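Local coordinates for SnoaL-like domain-containing protein (Agrobacterium tumefaciens str. C58, PDB 3DXO), which is of unknown function but belongs to the SnoaL-like family of the NTF2 superfamily and is a putative isomerase, at residues Gly29-Leu42 and Asn104-Leu116. Numbering follows the deposited sequence.
Sequences GQAWAENTRYVDPL and NTEGRIDNVVGFL
Trp32 O is gripped by Arg108, whose NE and NH2 both reach it at 3.3 Å near the guanidinium plane, two weak bonds that suit arginine's forked donor edge; Gln48 NE2 adds a third. The backbones pair in parallel: Ile109 N bonds to Ala31 O, and Ala33 N to Ile109 O at 2.8 Å. Thr36 OG1, anti to its N (chi1 -171°), lies 2.9 Å from that same Ile109 O. On the buried face Ile109 CD1 rests over the six-membered ring of Trp32, 4.0 Å from its centroid, a CH-pi contact the long isoleucine chain permits. After the corner at Glu34-Asn35, strand 36-39 pairs with 109-116 through Val112 N to Arg37 O, Val39 N to Val112 O and Gly114 N to Val39 O, and Val112 CG1 meets Tyr38 CD2 at 3.8 Å. Gly114, having no side chain, lets Asp40 CB pack against its backbone. Tyr38 OH bonds to Asp40 OD2, while Asp40 OD1 takes Leu42 N in an Asx turn. Strand 109-117 lies between 36-39 and antiparallel 93-103 in the curved sheet of an NTF2-like cone; helices 3-17 and 47-61 pack on Trp32 and Tyr38, and Phe79 of the second subunit on Val39 and Val113.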
loop_
_atom_site.group_PDB
_atom_site.type_symbol
_atom_site.label_atom_id
_atom_site.label_comp_id
_atom_site.label_asym_id
_atom_site.label_seq_id
_atom_site.Cartn_x
_atom_site.Cartn_y
_atom_site.Cartn_z
ATOM N N GLY B 29 -9.933 -9.400 -18.199
ATOM C CA GLY B 29 -10.177 -8.570 -19.368
ATOM C C GLY B 29 -11.030 -7.360 -18.991
ATOM O O GLY B 29 -10.675 -6.245 -19.326
ATOM N N GLN B 30 -12.113 -7.556 -18.245
ATOM C CA GLN B 30 -13.022 -6.459 -17.914
ATOM C C GLN B 30 -12.438 -5.490 -16.879
ATOM O O GLN B 30 -12.382 -4.273 -17.105
ATOM C CB GLN B 30 -14.368 -6.998 -17.411
ATOM C CG GLN B 30 -15.139 -7.922 -18.376
ATOM C CD GLN B 30 -15.662 -7.230 -19.636
ATOM O OE1 GLN B 30 -15.643 -7.823 -20.717
ATOM N NE2 GLN B 30 -16.135 -5.986 -19.506
ATOM N N ALA B 31 -11.974 -6.029 -15.758
ATOM C CA ALA B 31 -11.479 -5.207 -14.642
ATOM C C ALA B 31 -10.075 -4.623 -14.822
ATOM O O ALA B 31 -9.802 -3.497 -14.395
ATOM C CB ALA B 31 -11.529 -6.012 -13.329
ATOM N N TRP B 32 -9.165 -5.381 -15.416
ATOM C CA TRP B 32 -7.773 -4.909 -15.559
ATOM C C TRP B 32 -7.465 -4.127 -16.829
ATOM O O TRP B 32 -8.051 -4.390 -17.863
ATOM C CB TRP B 32 -6.816 -6.095 -15.502
ATOM C CG TRP B 32 -6.311 -6.488 -14.156
ATOM C CD1 TRP B 32 -5.047 -6.302 -13.688
ATOM C CD2 TRP B 32 -7.025 -7.157 -13.122
ATOM N NE1 TRP B 32 -4.920 -6.824 -12.420
ATOM C CE2 TRP B 32 -6.122 -7.353 -12.048
ATOM C CE3 TRP B 32 -8.333 -7.615 -12.991
ATOM C CZ2 TRP B 32 -6.488 -7.964 -10.872
ATOM C CZ3 TRP B 32 -8.689 -8.247 -11.811
ATOM C CH2 TRP B 32 -7.768 -8.408 -10.770
ATOM N N ALA B 33 -6.516 -3.194 -16.738
ATOM C CA ALA B 33 -6.057 -2.410 -17.887
ATOM C C ALA B 33 -5.052 -3.197 -18.745
ATOM O O ALA B 33 -4.469 -4.185 -18.289
ATOM C CB ALA B 33 -5.435 -1.122 -17.432
ATOM N N GLU B 34 -4.870 -2.767 -19.993
ATOM C CA GLU B 34 -3.895 -3.394 -20.883
ATOM C C GLU B 34 -2.488 -3.125 -20.345
ATOM O O GLU B 34 -1.674 -4.039 -20.271
ATOM C CB GLU B 34 -4.078 -2.952 -22.346
ATOM C CG GLU B 34 -5.420 -3.440 -22.908
ATOM C CD GLU B 34 -5.607 -3.283 -24.423
ATOM O OE1 GLU B 34 -4.879 -2.515 -25.093
ATOM O OE2 GLU B 34 -6.523 -3.957 -24.947
ATOM N N ASN B 35 -2.209 -1.883 -19.961
ATOM C CA ASN B 35 -0.953 -1.543 -19.315
ATOM C C ASN B 35 -1.215 -1.697 -17.844
ATOM O O ASN B 35 -1.650 -0.730 -17.218
ATOM C CB ASN B 35 -0.561 -0.099 -19.563
ATOM C CG ASN B 35 -0.209 0.168 -20.996
ATOM O OD1 ASN B 35 -0.580 -0.583 -21.893
ATOM N ND2 ASN B 35 0.502 1.269 -21.231
ATOM N N THR B 36 -1.013 -2.893 -17.299
ATOM C CA THR B 36 -1.256 -3.141 -15.886
ATOM C C THR B 36 -0.083 -3.930 -15.339
ATOM O O THR B 36 0.620 -4.610 -16.099
ATOM C CB THR B 36 -2.588 -3.892 -15.621
ATOM O OG1 THR B 36 -2.855 -3.906 -14.212
ATOM C CG2 THR B 36 -2.552 -5.328 -16.150
ATOM N N ARG B 37 0.117 -3.854 -14.023
ATOM C CA ARG B 37 1.285 -4.442 -13.381
ATOM C C ARG B 37 0.913 -4.941 -11.987
ATOM O O ARG B 37 0.186 -4.269 -11.247
ATOM C CB ARG B 37 2.317 -3.327 -13.232
ATOM C CG ARG B 37 3.763 -3.706 -13.158
ATOM C CD ARG B 37 4.454 -3.488 -14.480
ATOM N NE ARG B 37 5.851 -3.134 -14.226
ATOM C CZ ARG B 37 6.824 -4.008 -13.940
ATOM N NH1 ARG B 37 6.566 -5.328 -13.870
ATOM N NH2 ARG B 37 8.067 -3.553 -13.722
ATOM N N TYR B 38 1.433 -6.100 -11.622
ATOM C CA TYR B 38 1.199 -6.688 -10.309
ATOM C C TYR B 38 2.524 -7.133 -9.683
ATOM O O TYR B 38 3.408 -7.642 -10.355
ATOM C CB TYR B 38 0.255 -7.899 -10.447
ATOM C CG TYR B 38 -0.018 -8.648 -9.169
ATOM C CD1 TYR B 38 0.928 -9.518 -8.634
ATOM C CD2 TYR B 38 -1.215 -8.508 -8.508
ATOM C CE1 TYR B 38 0.693 -10.217 -7.452
ATOM C CE2 TYR B 38 -1.470 -9.199 -7.340
ATOM C CZ TYR B 38 -0.509 -10.055 -6.810
ATOM O OH TYR B 38 -0.736 -10.741 -5.629
ATOM N N VAL B 39 2.661 -6.925 -8.386
ATOM C CA VAL B 39 3.811 -7.445 -7.649
ATOM C C VAL B 39 3.449 -7.641 -6.181
ATOM O O VAL B 39 2.850 -6.754 -5.553
ATOM C CB VAL B 39 5.114 -6.565 -7.761
ATOM C CG1 VAL B 39 4.955 -5.218 -7.062
ATOM C CG2 VAL B 39 6.289 -7.321 -7.171
ATOM N N ASP B 40 3.787 -8.820 -5.660
ATOM C CA ASP B 40 3.639 -9.127 -4.224
ATOM C C ASP B 40 4.945 -9.816 -3.774
ATOM O O ASP B 40 5.905 -9.902 -4.561
ATOM C CB ASP B 40 2.341 -9.924 -3.933
ATOM C CG ASP B 40 2.385 -11.389 -4.409
ATOM O OD1 ASP B 40 3.476 -11.995 -4.599
ATOM O OD2 ASP B 40 1.287 -11.944 -4.579
ATOM N N PRO B 41 5.006 -10.319 -2.530
ATOM C CA PRO B 41 6.332 -10.898 -2.152
ATOM C C PRO B 41 6.725 -12.193 -2.863
ATOM O O PRO B 41 7.890 -12.569 -2.824
ATOM C CB PRO B 41 6.206 -11.160 -0.642
ATOM C CG PRO B 41 4.883 -10.540 -0.217
ATOM C CD PRO B 41 4.022 -10.391 -1.442
ATOM N N LEU B 42 5.775 -12.869 -3.495
ATOM C CA LEU B 42 6.034 -14.150 -4.163
ATOM C C LEU B 42 5.909 -14.127 -5.692
ATOM O O LEU B 42 6.355 -15.038 -6.373
ATOM C CB LEU B 42 4.986 -15.153 -3.674
ATOM C CG LEU B 42 4.872 -15.404 -2.171
ATOM C CD1 LEU B 42 3.673 -16.320 -1.806
ATOM C CD2 LEU B 42 6.219 -15.968 -1.685
ATOM N N ASN B 104 -6.862 3.348 -13.414
ATOM C CA ASN B 104 -6.431 4.344 -14.382
ATOM C C ASN B 104 -7.623 5.278 -14.606
ATOM O O ASN B 104 -8.694 5.048 -14.049
ATOM C CB ASN B 104 -5.916 3.703 -15.676
ATOM C CG ASN B 104 -6.954 2.825 -16.367
ATOM O OD1 ASN B 104 -8.155 2.936 -16.114
ATOM N ND2 ASN B 104 -6.484 1.942 -17.246
ATOM N N THR B 105 -7.462 6.315 -15.420
ATOM C CA THR B 105 -8.549 7.266 -15.612
ATOM C C THR B 105 -9.772 6.688 -16.312
ATOM O O THR B 105 -10.753 7.379 -16.478
ATOM C CB THR B 105 -8.091 8.515 -16.381
ATOM O OG1 THR B 105 -7.689 8.123 -17.694
ATOM C CG2 THR B 105 -6.935 9.223 -15.654
ATOM N N GLU B 106 -9.737 5.423 -16.700
ATOM C CA GLU B 106 -10.879 4.795 -17.373
ATOM C C GLU B 106 -11.526 3.720 -16.507
ATOM O O GLU B 106 -12.221 2.861 -17.020
ATOM C CB GLU B 106 -10.398 4.198 -18.685
ATOM C CG GLU B 106 -9.522 5.187 -19.462
ATOM C CD GLU B 106 -8.987 4.632 -20.772
ATOM O OE1 GLU B 106 -9.074 3.398 -21.014
ATOM O OE2 GLU B 106 -8.460 5.451 -21.560
ATOM N N GLY B 107 -11.264 3.775 -15.201
ATOM C CA GLY B 107 -11.813 2.846 -14.221
ATOM C C GLY B 107 -11.236 1.435 -14.128
ATOM O O GLY B 107 -11.753 0.626 -13.366
ATOM N N ARG B 108 -10.175 1.115 -14.868
ATOM C CA ARG B 108 -9.639 -0.260 -14.863
ATOM C C ARG B 108 -8.343 -0.357 -14.085
ATOM O O ARG B 108 -7.578 0.607 -14.054
ATOM C CB ARG B 108 -9.498 -0.766 -16.302
ATOM C CG ARG B 108 -10.873 -0.931 -16.953
ATOM C CD ARG B 108 -10.889 -0.978 -18.477
ATOM N NE ARG B 108 -10.173 -2.127 -19.033
ATOM C CZ ARG B 108 -10.159 -2.457 -20.326
ATOM N NH1 ARG B 108 -10.848 -1.747 -21.215
ATOM N NH2 ARG B 108 -9.478 -3.506 -20.748
ATOM N N ILE B 109 -8.096 -1.524 -13.476
ATOM C CA ILE B 109 -6.913 -1.727 -12.608
ATOM C C ILE B 109 -5.590 -1.671 -13.386
ATOM O O ILE B 109 -5.334 -2.494 -14.256
ATOM C CB ILE B 109 -6.986 -3.074 -11.807
ATOM C CG1 ILE B 109 -8.279 -3.136 -10.976
ATOM C CG2 ILE B 109 -5.775 -3.220 -10.924
ATOM C CD1 ILE B 109 -8.468 -4.388 -10.165
ATOM N N ASP B 110 -4.749 -0.693 -13.066
ATOM C CA ASP B 110 -3.445 -0.530 -13.752
ATOM C C ASP B 110 -2.236 -0.860 -12.872
ATOM O O ASP B 110 -1.125 -0.991 -13.368
ATOM C CB ASP B 110 -3.282 0.885 -14.343
ATOM C CG ASP B 110 -3.236 1.988 -13.290
ATOM O OD1 ASP B 110 -3.223 1.721 -12.080
ATOM O OD2 ASP B 110 -3.214 3.155 -13.699
ATOM N N ASN B 111 -2.442 -1.013 -11.573
ATOM C CA ASN B 111 -1.310 -1.274 -10.698
ATOM C C ASN B 111 -1.715 -1.901 -9.367
ATOM O O ASN B 111 -2.642 -1.422 -8.728
ATOM C CB ASN B 111 -0.566 0.045 -10.436
ATOM C CG ASN B 111 0.914 -0.170 -10.131
ATOM O OD1 ASN B 111 1.544 -1.073 -10.699
ATOM N ND2 ASN B 111 1.481 0.658 -9.251
ATOM N N VAL B 112 -1.062 -2.988 -8.969
ATOM C CA VAL B 112 -1.358 -3.608 -7.680
ATOM C C VAL B 112 -0.087 -3.999 -6.945
ATOM O O VAL B 112 0.809 -4.610 -7.521
ATOM C CB VAL B 112 -2.219 -4.855 -7.811
ATOM C CG1 VAL B 112 -2.344 -5.534 -6.435
ATOM C CG2 VAL B 112 -3.605 -4.496 -8.387
ATOM N N VAL B 113 -0.004 -3.629 -5.678
ATOM C CA VAL B 113 1.135 -3.985 -4.874
ATOM C C VAL B 113 0.603 -4.711 -3.635
ATOM O O VAL B 113 -0.086 -4.116 -2.826
ATOM C CB VAL B 113 1.996 -2.742 -4.484
ATOM C CG1 VAL B 113 3.133 -3.137 -3.556
ATOM C CG2 VAL B 113 2.554 -2.048 -5.728
ATOM N N GLY B 114 0.943 -5.995 -3.492
ATOM C CA GLY B 114 0.490 -6.804 -2.367
ATOM C C GLY B 114 1.541 -7.090 -1.313
ATOM O O GLY B 114 2.745 -7.072 -1.602
ATOM N N PHE B 115 1.083 -7.346 -0.084
ATOM C CA PHE B 115 1.947 -7.678 1.059
ATOM C C PHE B 115 1.342 -8.869 1.839
ATOM O O PHE B 115 0.163 -9.111 1.759
ATOM C CB PHE B 115 2.090 -6.471 1.980
ATOM C CG PHE B 115 2.680 -5.257 1.317
ATOM C CD1 PHE B 115 1.868 -4.337 0.657
ATOM C CD2 PHE B 115 4.050 -5.029 1.362
ATOM C CE1 PHE B 115 2.410 -3.217 0.037
ATOM C CE2 PHE B 115 4.602 -3.907 0.765
ATOM C CZ PHE B 115 3.775 -2.986 0.098
ATOM N N LEU B 116 2.149 -9.612 2.583
ATOM C CA LEU B 116 1.653 -10.751 3.360
ATOM C C LEU B 116 1.492 -10.388 4.830
ATOM O O LEU B 116 2.266 -9.593 5.356
ATOM C CB LEU B 116 2.585 -11.953 3.219
ATOM C CG LEU B 116 2.445 -12.641 1.851
ATOM C CD1 LEU B 116 3.649 -13.606 1.653
ATOM C CD2 LEU B 116 1.045 -13.376 1.587
#